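PDB 3FNK: cellulosomal scaffoldin adaptor protein B from Acetivibrio cellulolyticus, which carries type II cohesin modules, one of which forms this chain, that probably bind dockerin modules to link scaffoldins within the secreted cellulosome. Local coordinates for residues Y11-Y16 against T30-K35; Y64-L69 against H89-G94; E74-E79 against G118-V123; Y81-Q86 against L98-T103. All coordinates share one frame; numbering follows the deposited sequence.

Contact 1 of 4, residues Y11-Y16 against T30-K35; sequences YITMGY and TVKINK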
loop_
_atom_site.group_PDB
_atom_site.type_symbol
_atom_site.label_atom_id
_atom_site.label_comp_id
_atom_site.label_asym_id
_atom_site.label_seq_id
_atom_site.Cartn_x
_atom_site.Cartn_y
_atom_site.Cartn_z
ATOM N N TYR A 11 -5.053 5.425 -10.847
ATOM C CA TYR A 11 -4.414 4.171 -10.434
ATOM C C TYR A 11 -4.113 4.098 -8.939
ATOM O O TYR A 11 -4.267 5.074 -8.196
ATOM C CB TYR A 11 -3.110 3.965 -11.192
ATOM C CG TYR A 11 -2.123 5.068 -11.000
ATOM C CD1 TYR A 11 -1.328 5.116 -9.868
ATOM C CD2 TYR A 11 -1.931 6.045 -11.986
ATOM C CE1 TYR A 11 -0.396 6.133 -9.701
ATOM C CE2 TYR A 11 -1.001 7.060 -11.833
ATOM C CZ TYR A 11 -0.235 7.094 -10.684
ATOM O OH TYR A 11 0.699 8.098 -10.490
ATOM N N ILE A 12 -3.684 2.918 -8.546
ATOM C CA ILE A 12 -2.978 2.709 -7.308
ATOM C C ILE A 12 -1.680 2.013 -7.630
ATOM O O ILE A 12 -1.636 1.078 -8.442
ATOM C CB ILE A 12 -3.832 1.903 -6.251
ATOM C CG1 ILE A 12 -3.048 1.753 -4.934
ATOM C CG2 ILE A 12 -4.321 0.578 -6.820
ATOM C CD1 ILE A 12 -3.902 1.173 -3.731
ATOM N N THR A 13 -0.607 2.450 -6.992
ATOM C CA THR A 13 0.632 1.768 -7.237
ATOM C C THR A 13 1.508 1.678 -5.984
ATOM O O THR A 13 1.156 2.215 -4.921
ATOM C CB THR A 13 1.388 2.445 -8.437
ATOM O OG1 THR A 13 2.314 1.503 -9.003
ATOM C CG2 THR A 13 2.102 3.668 -7.986
ATOM N N MET A 14 2.633 0.972 -6.124
ATOM C CA MET A 14 3.756 1.038 -5.161
ATOM C C MET A 14 5.013 1.615 -5.830
ATOM O O MET A 14 5.412 1.109 -6.883
ATOM C CB MET A 14 4.042 -0.371 -4.638
ATOM C CG MET A 14 4.904 -0.418 -3.391
ATOM S SD MET A 14 5.190 -2.129 -2.936
ATOM C CE MET A 14 3.502 -2.685 -2.634
ATOM N N GLY A 15 5.623 2.647 -5.237
ATOM C CA GLY A 15 6.958 3.127 -5.656
ATOM C C GLY A 15 8.063 2.821 -4.628
ATOM O O GLY A 15 7.786 2.789 -3.413
ATOM N N TYR A 16 9.285 2.565 -5.107
ATOM C CA TYR A 16 10.479 2.347 -4.252
ATOM C C TYR A 16 11.350 3.557 -4.187
ATOM O O TYR A 16 11.501 4.263 -5.176
ATOM C CB TYR A 16 11.341 1.213 -4.768
ATOM C CG TYR A 16 10.615 -0.084 -4.918
ATOM C CD1 TYR A 16 9.813 -0.569 -3.891
ATOM C CD2 TYR A 16 10.736 -0.850 -6.091
ATOM C CE1 TYR A 16 9.130 -1.759 -4.026
ATOM C CE2 TYR A 16 10.054 -2.070 -6.230
ATOM C CZ TYR A 16 9.257 -2.508 -5.188
ATOM O OH TYR A 16 8.564 -3.704 -5.269
ATOM N N THR A 30 6.231 2.606 -1.030
ATOM C CA THR A 30 5.139 3.551 -0.759
ATOM C C THR A 30 3.923 3.207 -1.637
ATOM O O THR A 30 4.040 3.140 -2.871
ATOM C CB THR A 30 5.552 4.988 -1.034
ATOM O OG1 THR A 30 6.670 5.329 -0.209
ATOM C CG2 THR A 30 4.418 5.942 -0.755
ATOM N N VAL A 31 2.777 2.961 -0.990
ATOM C CA VAL A 31 1.514 2.693 -1.681
ATOM C C VAL A 31 0.943 4.087 -1.887
ATOM O O VAL A 31 0.929 4.886 -0.962
ATOM C CB VAL A 31 0.543 1.798 -0.833
ATOM C CG1 VAL A 31 -0.838 1.655 -1.513
ATOM C CG2 VAL A 31 1.144 0.425 -0.577
ATOM N N LYS A 32 0.480 4.379 -3.104
ATOM C CA LYS A 32 0.030 5.713 -3.454
ATOM C C LYS A 32 -0.999 5.661 -4.595
ATOM O O LYS A 32 -1.037 4.703 -5.381
ATOM C CB LYS A 32 1.237 6.560 -3.866
ATOM C CG LYS A 32 2.027 5.954 -5.052
ATOM C CD LYS A 32 3.342 6.733 -5.198
ATOM C CE LYS A 32 4.236 6.178 -6.281
ATOM N NZ LYS A 32 5.410 7.136 -6.377
ATOM N N ILE A 33 -1.824 6.690 -4.689
ATOM C CA ILE A 33 -2.927 6.655 -5.617
ATOM C C ILE A 33 -2.954 7.927 -6.432
ATOM O O ILE A 33 -2.377 8.945 -6.055
ATOM C CB ILE A 33 -4.300 6.500 -4.934
ATOM C CG1 ILE A 33 -4.487 7.535 -3.798
ATOM C CG2 ILE A 33 -4.478 5.103 -4.416
ATOM C CD1 ILE A 33 -6.022 7.778 -3.386
ATOM N N ASN A 34 -3.659 7.833 -7.556
ATOM C CA ASN A 34 -3.803 8.931 -8.471
ATOM C C ASN A 34 -5.227 8.969 -8.934
ATOM O O ASN A 34 -5.753 7.980 -9.484
ATOM C CB ASN A 34 -2.831 8.794 -9.672
ATOM C CG ASN A 34 -2.831 10.040 -10.562
ATOM O OD1 ASN A 34 -2.597 11.143 -10.081
ATOM N ND2 ASN A 34 -3.184 9.871 -11.840
ATOM N N LYS A 35 -5.844 10.115 -8.668
ATOM C CA LYS A 35 -7.182 10.472 -9.134
ATOM C C LYS A 35 -8.270 9.430 -8.850
ATOM O O LYS A 35 -8.992 8.973 -9.751
ATOM C CB LYS A 35 -7.152 10.895 -10.605
ATOM C CG LYS A 35 -6.368 12.172 -10.823
ATOM C CD LYS A 35 -6.780 12.848 -12.148
ATOM C CE LYS A 35 -6.169 12.158 -13.303
ATOM N NZ LYS A 35 -6.496 12.763 -14.669
HETATM O O HOH W 1 9.051 4.562 -1.293
#
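Asn34 lays its CB over one face of the Tyr11 ring, a CH-pi contact with CB 3.4 Å from the ring centroid of Tyr11. The CB sits off-centre, near CZ and CE2. Tyr11 can offer that face because its CG stands between its own backbone N and carbonyl carbon (chi1 59°), which stands the ring up beside the neighbouring strand. The amide of Asn34 is tilted 32° from the ring plane, and its ND2 is held by Ala9 O. On the same side of the sheet Thr13 and Lys32 run side by side, with Thr13 CG2 3.7 Å from Lys32 CE. Thr13 OG1 turns to Ile167 O instead. The other side is apolar. Ile12 CG1 lies 3.7 Å from Ile33 CG2, and Ile12 CD1 lies 3.8 Å from Val31 CG1. Val44 and Ile46 of strand 39-47 cover Ile12 and Met14 there.

Behind the side chains, six backbone hydrogen bonds set the register. Tyr11-Asn34, Thr13-Lys32 and Gly15-Thr30 are the hydrogen-bonded pairs. The bond from Thr13 N to Lys32 O is short and straight, at 2.8 Å and 169°. Beyond Gly15 a water donates to Gly15 O and accepts from Thr30 OG1. The two strands form an antiparallel beta hairpin in one sheet of the cohesin beta sandwich, with Ile12, Met14, Val31 and Ile33 facing the core.

Contact 2 of 4, residues Y64-L69 against H89-G94; sequences YTNSSL and HKISEG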
loop_
_atom_site.group_PDB
_atom_site.type_symbol
_atom_site.label_atom_id
_atom_site.label_comp_id
_atom_site.label_asym_id
_atom_site.label_seq_id
_atom_site.Cartn_x
_atom_site.Cartn_y
_atom_site.Cartn_z
ATOM N N TYR A 64 8.460 -6.336 11.154
ATOM C CA TYR A 64 6.997 -6.377 11.286
ATOM C C TYR A 64 6.612 -7.703 11.932
ATOM O O TYR A 64 7.265 -8.719 11.662
ATOM C CB TYR A 64 6.297 -6.327 9.912
ATOM C CG TYR A 64 5.983 -4.958 9.356
ATOM C CD1 TYR A 64 6.518 -3.803 9.909
ATOM C CD2 TYR A 64 5.168 -4.829 8.237
ATOM C CE1 TYR A 64 6.230 -2.545 9.367
ATOM C CE2 TYR A 64 4.877 -3.566 7.682
ATOM C CZ TYR A 64 5.400 -2.449 8.250
ATOM O OH TYR A 64 5.116 -1.228 7.711
ATOM N N THR A 65 5.545 -7.684 12.745
ATOM C CA THR A 65 4.827 -8.896 13.202
ATOM C C THR A 65 3.560 -9.036 12.384
ATOM O O THR A 65 3.273 -8.194 11.532
ATOM C CB THR A 65 4.343 -8.800 14.674
ATOM O OG1 THR A 65 3.190 -7.948 14.738
ATOM C CG2 THR A 65 5.418 -8.263 15.591
ATOM N N ASN A 66 2.778 -10.076 12.662
ATOM C CA ASN A 66 1.546 -10.278 11.933
ATOM C C ASN A 66 0.441 -9.227 12.184
ATOM O O ASN A 66 -0.656 -9.306 11.593
ATOM C CB ASN A 66 1.048 -11.701 12.121
ATOM C CG ASN A 66 1.804 -12.684 11.248
ATOM O OD1 ASN A 66 2.305 -12.337 10.167
ATOM N ND2 ASN A 66 1.874 -13.909 11.693
ATOM N N SER A 67 0.756 -8.231 13.008
ATOM C CA SER A 67 -0.209 -7.203 13.323
ATOM C C SER A 67 0.370 -5.787 13.166
ATOM O O SER A 67 -0.308 -4.800 13.478
ATOM C CB SER A 67 -0.800 -7.428 14.745
ATOM O OG SER A 67 0.194 -7.187 15.753
ATOM N N SER A 68 1.608 -5.681 12.661
ATOM C CA SER A 68 2.248 -4.366 12.540
ATOM C C SER A 68 1.458 -3.402 11.665
ATOM O O SER A 68 0.873 -3.805 10.641
ATOM C CB SER A 68 3.675 -4.488 12.027
ATOM O OG SER A 68 4.435 -5.255 12.939
ATOM N N LEU A 69 1.431 -2.146 12.090
ATOM C CA LEU A 69 0.812 -1.074 11.316
ATOM C C LEU A 69 1.722 -0.521 10.212
ATOM O O LEU A 69 2.918 -0.387 10.426
ATOM C CB LEU A 69 0.398 0.100 12.220
ATOM C CG LEU A 69 -0.576 -0.234 13.357
ATOM C CD1 LEU A 69 -0.733 1.017 14.235
ATOM C CD2 LEU A 69 -1.905 -0.715 12.751
ATOM N N HIS A 89 -1.171 -9.711 8.832
ATOM C CA HIS A 89 -0.151 -10.295 7.954
ATOM C C HIS A 89 0.077 -11.785 8.156
ATOM O O HIS A 89 -0.421 -12.392 9.120
ATOM C CB HIS A 89 1.147 -9.534 8.156
ATOM C CG HIS A 89 0.952 -8.051 8.229
ATOM N ND1 HIS A 89 0.113 -7.373 7.365
ATOM C CD2 HIS A 89 1.478 -7.116 9.060
ATOM C CE1 HIS A 89 0.144 -6.085 7.658
ATOM N NE2 HIS A 89 0.960 -5.901 8.677
ATOM N N LYS A 90 0.820 -12.367 7.223
ATOM C CA LYS A 90 1.276 -13.746 7.320
ATOM C C LYS A 90 2.726 -13.717 6.872
ATOM O O LYS A 90 3.049 -14.102 5.737
ATOM C CB LYS A 90 0.433 -14.635 6.407
ATOM C CG LYS A 90 -0.480 -15.603 7.091
ATOM C CD LYS A 90 0.273 -16.903 7.319
ATOM C CE LYS A 90 -0.639 -18.097 7.129
ATOM N NZ LYS A 90 0.103 -19.354 7.487
ATOM N N ILE A 91 3.584 -13.229 7.756
ATOM C CA ILE A 91 4.962 -12.868 7.432
ATOM C C ILE A 91 5.788 -14.057 6.930
ATOM O O ILE A 91 6.719 -13.891 6.146
ATOM C CB ILE A 91 5.635 -12.232 8.663
ATOM C CG1 ILE A 91 4.954 -10.916 8.988
ATOM C CG2 ILE A 91 7.107 -12.005 8.438
ATOM C CD1 ILE A 91 5.715 -9.702 8.557
ATOM N N SER A 92 5.421 -15.249 7.372
ATOM C CA SER A 92 6.165 -16.441 7.047
ATOM C C SER A 92 5.816 -16.889 5.640
ATOM O O SER A 92 6.603 -17.588 5.014
ATOM C CB SER A 92 5.869 -17.561 8.044
ATOM O OG SER A 92 4.537 -18.035 7.897
ATOM N N GLU A 93 4.634 -16.502 5.158
ATOM C CA GLU A 93 4.282 -16.680 3.756
ATOM C C GLU A 93 4.644 -15.473 2.859
ATOM O O GLU A 93 4.438 -15.515 1.652
ATOM C CB GLU A 93 2.807 -16.993 3.609
ATOM C CG GLU A 93 2.368 -18.297 4.196
ATOM C CD GLU A 93 0.924 -18.588 3.846
ATOM O OE1 GLU A 93 0.089 -17.660 3.912
ATOM O OE2 GLU A 93 0.606 -19.746 3.482
ATOM N N GLY A 94 5.187 -14.402 3.417
ATOM C CA GLY A 94 5.399 -13.196 2.617
ATOM C C GLY A 94 4.103 -12.453 2.236
ATOM O O GLY A 94 3.985 -11.943 1.126
HETATM O O HOH W 2 3.249 -15.994 9.659
#
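Asn66 and His89 carry most of the polar contact between these two loops. The first group of bonds is made with backbone atoms. His89 N donates to Asn66 O at 2.8 Å, almost straight at 176°, although the donor stands above the carbonyl plane. Asn66 OD1 accepts from Ile91 N at 2.9 Å, this time in the plane of the amide. The same amide gives ND2 to a water that also accepts from Ser92 N, so the Asn66 side chain is tied to the 89-94 loop directly by OD1 and through a water by ND2.

The imidazole forms the second group. His89 NE2 donates to Ser68 O at 2.9 Å, and ND1 accepts from Asn97 N. With a partner on each nitrogen the ring is fixed in rotation. Thr65 O lies at its edge, in plane, 3.2 Å from His89 CD2.

Within 64-69, Thr65 OG1 accepts from Ser67 N in an ST turn, and Thr65 N donates to Ser68 OG.

Apolar packing is limited. Ile91 CD1 meets Tyr64 CB at 3.7 Å. The Tyr64 and His89 rings are nearly parallel but slid apart, with little overlap.

The 64-69 loop lies between strands 53-56 and 71-72, and the 89-94 loop joins strands 83-87 and 95-102. Ala55 touches both Tyr64 and Ile91, while Leu96 and Leu98 pack on His89.

Contact 3 of 4, residues E74-E79 against G118-V123; sequences ELLVSE and GTLAVV
Glu74 and Thr119 grip each other through a reciprocal pair of bonds. Glu74 N donates to Thr119 OG1 at 3.0 Å, and Thr119 N donates to Glu74 OE1 at 3.1 Å. The carboxylate is met from above its plane, 45° out of it. Thr119 OG1 is set between its own backbone N and carbonyl carbon (chi1 60°), and this turns the hydroxyl to the Glu74 backbone. A third bond, from Leu75 N to Thr119 O at 3.0 Å, runs nearly along the C=O axis. Gly118, which has no side chain, lets the loop come close: its CA lies 3.3 Å from Glu74 OE1.

Strand 118-127 belongs to the same sheet of the cohesin sandwich as strand 26-34. Leu120 and Ala121 both face Val31 of that strand, a classic beta bulge. Beside the bulge the 74-79 loop lies against the strand.

The buried side of the contact is formed by leucines. Leu75 CD1 touches Leu120 CD2 at 3.9 Å, and Ile33 of strand 26-34 also packs on both residues. Leu76 is more loosely placed, its CD1 4.5 Å from Leu120 CD2. Phe39 and Tyr42 of strand 39-47 continue this layer beneath Leu120.

The contact is looser past Leu75. There the link is through a water, which donates to both Leu75 O and Leu120 O. On the outer side, Glu74 is exposed to solvent even though its OE1 is engaged. From Val77 on, the 74-79 loop leaves the strand and heads for strand 83-87.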
loop_
_atom_site.group_PDB
_atom_site.type_symbol
_atom_site.label_atom_id
_atom_site.label_comp_id
_atom_site.label_asym_id
_atom_site.label_seq_id
_atom_site.Cartn_x
_atom_site.Cartn_y
_atom_site.Cartn_z
ATOM N N GLU A 74 0.365 10.830 3.214
ATOM C CA GLU A 74 -0.202 12.166 3.216
ATOM C C GLU A 74 -1.698 12.082 3.323
ATOM O O GLU A 74 -2.319 13.034 3.755
ATOM C CB GLU A 74 0.079 12.896 1.886
ATOM C CG GLU A 74 1.533 12.886 1.456
ATOM C CD GLU A 74 1.715 13.132 -0.058
ATOM O OE1 GLU A 74 0.873 12.710 -0.908
ATOM O OE2 GLU A 74 2.754 13.738 -0.377
ATOM N N LEU A 75 -2.302 10.987 2.871
ATOM C CA LEU A 75 -3.778 10.903 2.911
ATOM C C LEU A 75 -4.260 10.096 4.124
ATOM O O LEU A 75 -3.491 9.317 4.677
ATOM C CB LEU A 75 -4.346 10.300 1.617
ATOM C CG LEU A 75 -3.878 10.962 0.295
ATOM C CD1 LEU A 75 -4.630 10.337 -0.894
ATOM C CD2 LEU A 75 -4.058 12.514 0.317
ATOM N N LEU A 76 -5.530 10.270 4.501
ATOM C CA LEU A 76 -6.136 9.479 5.579
ATOM C C LEU A 76 -5.557 9.785 6.982
ATOM O O LEU A 76 -5.635 8.948 7.905
ATOM C CB LEU A 76 -6.018 7.976 5.241
ATOM C CG LEU A 76 -6.667 7.518 3.914
ATOM C CD1 LEU A 76 -6.518 5.988 3.706
ATOM C CD2 LEU A 76 -8.136 7.941 3.825
ATOM N N VAL A 77 -4.952 10.971 7.125
ATOM C CA VAL A 77 -4.438 11.424 8.425
ATOM C C VAL A 77 -5.157 12.634 9.010
ATOM O O VAL A 77 -4.694 13.205 10.015
ATOM C CB VAL A 77 -2.894 11.688 8.419
ATOM C CG1 VAL A 77 -2.160 10.412 8.258
ATOM C CG2 VAL A 77 -2.509 12.661 7.305
ATOM N N SER A 78 -6.291 13.034 8.441
ATOM C CA SER A 78 -7.027 14.114 9.077
ATOM C C SER A 78 -7.854 13.558 10.256
ATOM O O SER A 78 -8.780 12.787 10.052
ATOM C CB SER A 78 -7.912 14.852 8.057
ATOM O OG SER A 78 -8.927 15.569 8.742
ATOM N N GLU A 79 -7.523 13.969 11.477
ATOM C CA GLU A 79 -8.098 13.371 12.681
ATOM C C GLU A 79 -9.584 13.611 12.815
ATOM O O GLU A 79 -10.294 12.742 13.275
ATOM C CB GLU A 79 -7.348 13.782 13.960
ATOM C CG GLU A 79 -5.975 13.058 14.178
ATOM C CD GLU A 79 -5.990 11.474 14.061
ATOM O OE1 GLU A 79 -6.895 10.769 14.605
ATOM O OE2 GLU A 79 -5.056 10.922 13.428
ATOM N N GLY A 118 -2.318 10.929 -3.766
ATOM C CA GLY A 118 -1.290 11.010 -2.769
ATOM C C GLY A 118 -0.871 9.665 -2.213
ATOM O O GLY A 118 -1.343 8.598 -2.636
ATOM N N THR A 119 0.018 9.719 -1.237
ATOM C CA THR A 119 0.522 8.477 -0.661
ATOM C C THR A 119 -0.404 7.992 0.485
ATOM O O THR A 119 -1.002 8.802 1.207
ATOM C CB THR A 119 1.946 8.659 -0.143
ATOM O OG1 THR A 119 1.915 9.667 0.859
ATOM C CG2 THR A 119 2.873 9.103 -1.293
ATOM N N LEU A 120 -0.457 6.667 0.633
ATOM C CA LEU A 120 -1.365 5.979 1.546
ATOM C C LEU A 120 -0.671 5.294 2.705
ATOM O O LEU A 120 -1.235 5.178 3.785
ATOM C CB LEU A 120 -2.191 4.913 0.785
ATOM C CG LEU A 120 -3.111 5.377 -0.355
ATOM C CD1 LEU A 120 -3.990 4.220 -0.752
ATOM C CD2 LEU A 120 -3.965 6.570 0.058
ATOM N N ALA A 121 0.547 4.816 2.461
ATOM C CA ALA A 121 1.178 3.873 3.350
ATOM C C ALA A 121 2.607 3.592 2.913
ATOM O O ALA A 121 2.913 3.451 1.686
ATOM C CB ALA A 121 0.384 2.581 3.372
ATOM N N VAL A 122 3.474 3.493 3.917
ATOM C CA VAL A 122 4.871 3.162 3.703
ATOM C C VAL A 122 5.238 1.928 4.520
ATOM O O VAL A 122 4.971 1.836 5.727
ATOM C CB VAL A 122 5.811 4.316 4.070
ATOM C CG1 VAL A 122 7.236 4.014 3.579
ATOM C CG2 VAL A 122 5.326 5.625 3.506
ATOM N N VAL A 123 5.821 0.965 3.826
ATOM C CA VAL A 123 6.325 -0.232 4.412
ATOM C C VAL A 123 7.821 -0.307 4.069
ATOM O O VAL A 123 8.254 0.263 3.064
ATOM C CB VAL A 123 5.553 -1.400 3.828
ATOM C CG1 VAL A 123 6.111 -2.709 4.279
ATOM C CG2 VAL A 123 4.070 -1.279 4.232
HETATM O O HOH W 3 -1.825 7.260 5.462
#

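Contact 4 of 4, residues Y81-Q86 against L98-T103; sequences YGPIVQ and LSRSYT. With EDO (1,2-ethanediol), chain D.
Strands 83-86 and 98-102 run antiparallel, their axes 4.6 Å apart, with paired backbone bonds at Ile84-Ser101 and Gln86-Ser99. At the open end of the pairing, Thr103 OG1 donates to Gly82 O at 2.6 Å, in the carbonyl plane and on a lone pair. Thr103 N donates to Tyr81 O.

Tyr81 and Tyr102 form a T-shaped pair. The edge of the Tyr81 ring points at the face of Tyr102, with planes at 84° and centroids 5.1 Å apart. Tyr81 CB lies over that same ring as a CH-pi contact. Tyr102 OH reaches Glu115 OE1 and Ser78 N.

This is a beta hairpin at the edge of the second sheet of the cohesin sandwich, where strand 95-102 also pairs with strand 39-47.

Arg100 runs extended past Pro83 and Val85, its CG anti to the backbone N (chi1 -173°). Arg100 NH2 comes 3.5 Å from Pro83 CB, and Arg100 NH1 comes 3.6 Å from Val85 CB. Its NE is bonded to Leu76 O. On the other side of the hairpin, in one of the two conformers of Ile84, Ile84 CG2 lies 3.8 Å from Thr103 CG2. A 1,2-ethanediol, probably from the crystallisation liquor, lies by Ser99 OG.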
loop_
_atom_site.group_PDB
_atom_site.type_symbol
_atom_site.label_atom_id
_atom_site.label_comp_id
_atom_site.label_asym_id
_atom_site.label_seq_id
_atom_site.Cartn_x
_atom_site.Cartn_y
_atom_site.Cartn_z
ATOM N N TYR A 81 -11.776 13.201 10.677
ATOM C CA TYR A 81 -12.573 12.232 9.894
ATOM C C TYR A 81 -12.459 10.818 10.475
ATOM O O TYR A 81 -13.020 9.850 9.941
ATOM C CB TYR A 81 -12.133 12.270 8.428
ATOM C CG TYR A 81 -12.183 13.641 7.787
ATOM C CD1 TYR A 81 -11.334 13.961 6.719
ATOM C CD2 TYR A 81 -13.099 14.599 8.207
ATOM C CE1 TYR A 81 -11.365 15.197 6.131
ATOM C CE2 TYR A 81 -13.138 15.843 7.624
ATOM C CZ TYR A 81 -12.273 16.127 6.589
ATOM O OH TYR A 81 -12.326 17.343 5.999
ATOM N N GLY A 82 -11.764 10.708 11.601
ATOM C CA GLY A 82 -11.711 9.458 12.367
ATOM C C GLY A 82 -11.085 8.290 11.601
ATOM O O GLY A 82 -11.745 7.291 11.335
ATOM N N PRO A 83 -9.807 8.409 11.237
ATOM C CA PRO A 83 -9.136 7.273 10.568
ATOM C C PRO A 83 -8.886 6.067 11.508
ATOM O O PRO A 83 -8.590 6.237 12.696
ATOM C CB PRO A 83 -7.800 7.869 10.105
ATOM C CG PRO A 83 -7.540 8.996 11.077
ATOM C CD PRO A 83 -8.928 9.571 11.374
ATOM N N ILE A 84 -9.087 4.872 10.982
ATOM C CA ILE A 84 -8.725 3.685 11.707
ATOM C C ILE A 84 -7.783 2.884 10.782
ATOM O O ILE A 84 -7.973 2.869 9.550
ATOM C CB ILE A 84 -10.023 2.959 12.199
ATOM C CG1 ILE A 84 -9.712 1.815 13.151
ATOM C CG2 ILE A 84 -10.907 2.511 11.038
ATOM C CD1 ILE A 84 -10.986 1.119 13.650
ATOM N N VAL A 85 -6.745 2.277 11.361
ATOM C CA VAL A 85 -5.754 1.544 10.563
ATOM C C VAL A 85 -5.510 0.189 11.213
ATOM O O VAL A 85 -5.510 0.104 12.458
ATOM C CB VAL A 85 -4.444 2.360 10.469
ATOM C CG1 VAL A 85 -3.814 2.620 11.866
ATOM C CG2 VAL A 85 -3.441 1.749 9.495
ATOM N N GLN A 86 -5.313 -0.857 10.398
ATOM C CA GLN A 86 -5.021 -2.211 10.903
ATOM C C GLN A 86 -4.114 -2.981 9.930
ATOM O O GLN A 86 -4.253 -2.821 8.710
ATOM C CB GLN A 86 -6.313 -3.018 11.125
ATOM C CG GLN A 86 -6.131 -4.296 11.989
ATOM C CD GLN A 86 -7.392 -5.164 12.100
ATOM O OE1 GLN A 86 -8.472 -4.823 11.594
ATOM N NE2 GLN A 86 -7.251 -6.287 12.774
ATOM N N LEU A 98 -3.093 -4.669 4.728
ATOM C CA LEU A 98 -3.153 -3.394 5.396
ATOM C C LEU A 98 -4.440 -2.686 4.994
ATOM O O LEU A 98 -4.826 -2.679 3.806
ATOM C CB LEU A 98 -2.028 -2.485 4.907
ATOM C CG LEU A 98 -0.634 -3.041 4.605
ATOM C CD1 LEU A 98 0.178 -1.994 3.869
ATOM C CD2 LEU A 98 0.053 -3.380 5.914
ATOM N N SER A 99 -5.068 -2.047 5.973
ATOM C CA SER A 99 -6.277 -1.266 5.749
ATOM C C SER A 99 -6.236 -0.019 6.565
ATOM O O SER A 99 -5.874 -0.043 7.737
ATOM C CB SER A 99 -7.523 -2.023 6.159
ATOM O OG SER A 99 -7.604 -3.252 5.523
ATOM N N ARG A 100 -6.644 1.072 5.938
ATOM C CA ARG A 100 -6.879 2.311 6.610
ATOM C C ARG A 100 -8.068 3.011 5.966
ATOM O O ARG A 100 -8.094 3.173 4.718
ATOM C CB ARG A 100 -5.614 3.171 6.538
ATOM C CG ARG A 100 -5.701 4.425 7.360
ATOM C CD ARG A 100 -4.391 5.223 7.412
ATOM N NE ARG A 100 -4.577 6.433 8.221
ATOM C CZ ARG A 100 -4.042 6.655 9.435
ATOM N NH1 ARG A 100 -3.269 5.732 10.022
ATOM N NH2 ARG A 100 -4.267 7.820 10.063
ATOM N N SER A 101 -9.026 3.458 6.794
ATOM C CA SER A 101 -10.215 4.185 6.322
ATOM C C SER A 101 -10.604 5.341 7.261
ATOM O O SER A 101 -10.375 5.264 8.445
ATOM C CB SER A 101 -11.455 3.278 6.265
ATOM O OG SER A 101 -11.562 2.542 5.062
ATOM N N TYR A 102 -11.211 6.393 6.714
ATOM C CA TYR A 102 -11.988 7.330 7.509
ATOM C C TYR A 102 -13.303 6.687 7.927
ATOM O O TYR A 102 -13.890 5.911 7.158
ATOM C CB TYR A 102 -12.272 8.568 6.675
ATOM C CG TYR A 102 -11.077 9.501 6.517
ATOM C CD1 TYR A 102 -10.860 10.198 5.319
ATOM C CD2 TYR A 102 -10.170 9.681 7.551
ATOM C CE1 TYR A 102 -9.783 11.067 5.170
ATOM C CE2 TYR A 102 -9.072 10.531 7.409
ATOM C CZ TYR A 102 -8.900 11.255 6.224
ATOM O OH TYR A 102 -7.806 12.096 6.086
ATOM N N THR A 103 -13.791 7.032 9.120
ATOM C CA THR A 103 -15.065 6.510 9.614
ATOM C C THR A 103 -16.146 7.594 9.744
ATOM O O THR A 103 -17.349 7.290 9.627
ATOM C CB THR A 103 -14.898 5.814 11.006
ATOM O OG1 THR A 103 -14.198 6.683 11.894
ATOM C CG2 THR A 103 -14.128 4.509 10.866
HETATM C C1 EDO D . -6.747 -5.387 7.828
HETATM O O1 EDO D . -6.088 -5.306 6.556
HETATM C C2 EDO D . -7.467 -6.712 7.892
HETATM O O2 EDO D . -8.715 -6.605 7.223
#

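How the contacts relate
Contacts 1 and 3 share one sheet. Strands 26-34 and 118-127 are neighbours in it, joined by backbone bonds of Val31 to Leu120 and Ala121, and the contact centres lie about 11 Å apart. Contact 4 lies in the other sheet, its centre about 17 Å from that of contact 1. Contact 3 bridges the two layers, because its 74-79 loop reaches Arg100 and Tyr102 of contact 4. Contact 2 ties loops together about 20 Å from contact 3, between centres, and touches contacts 3 and 4 through Tyr64, Leu69 and His89. Along the chain contact 1 closes first. Contact 2 alternates with contacts 3 and 4, so successive segments interlock within a single compact cohesin module.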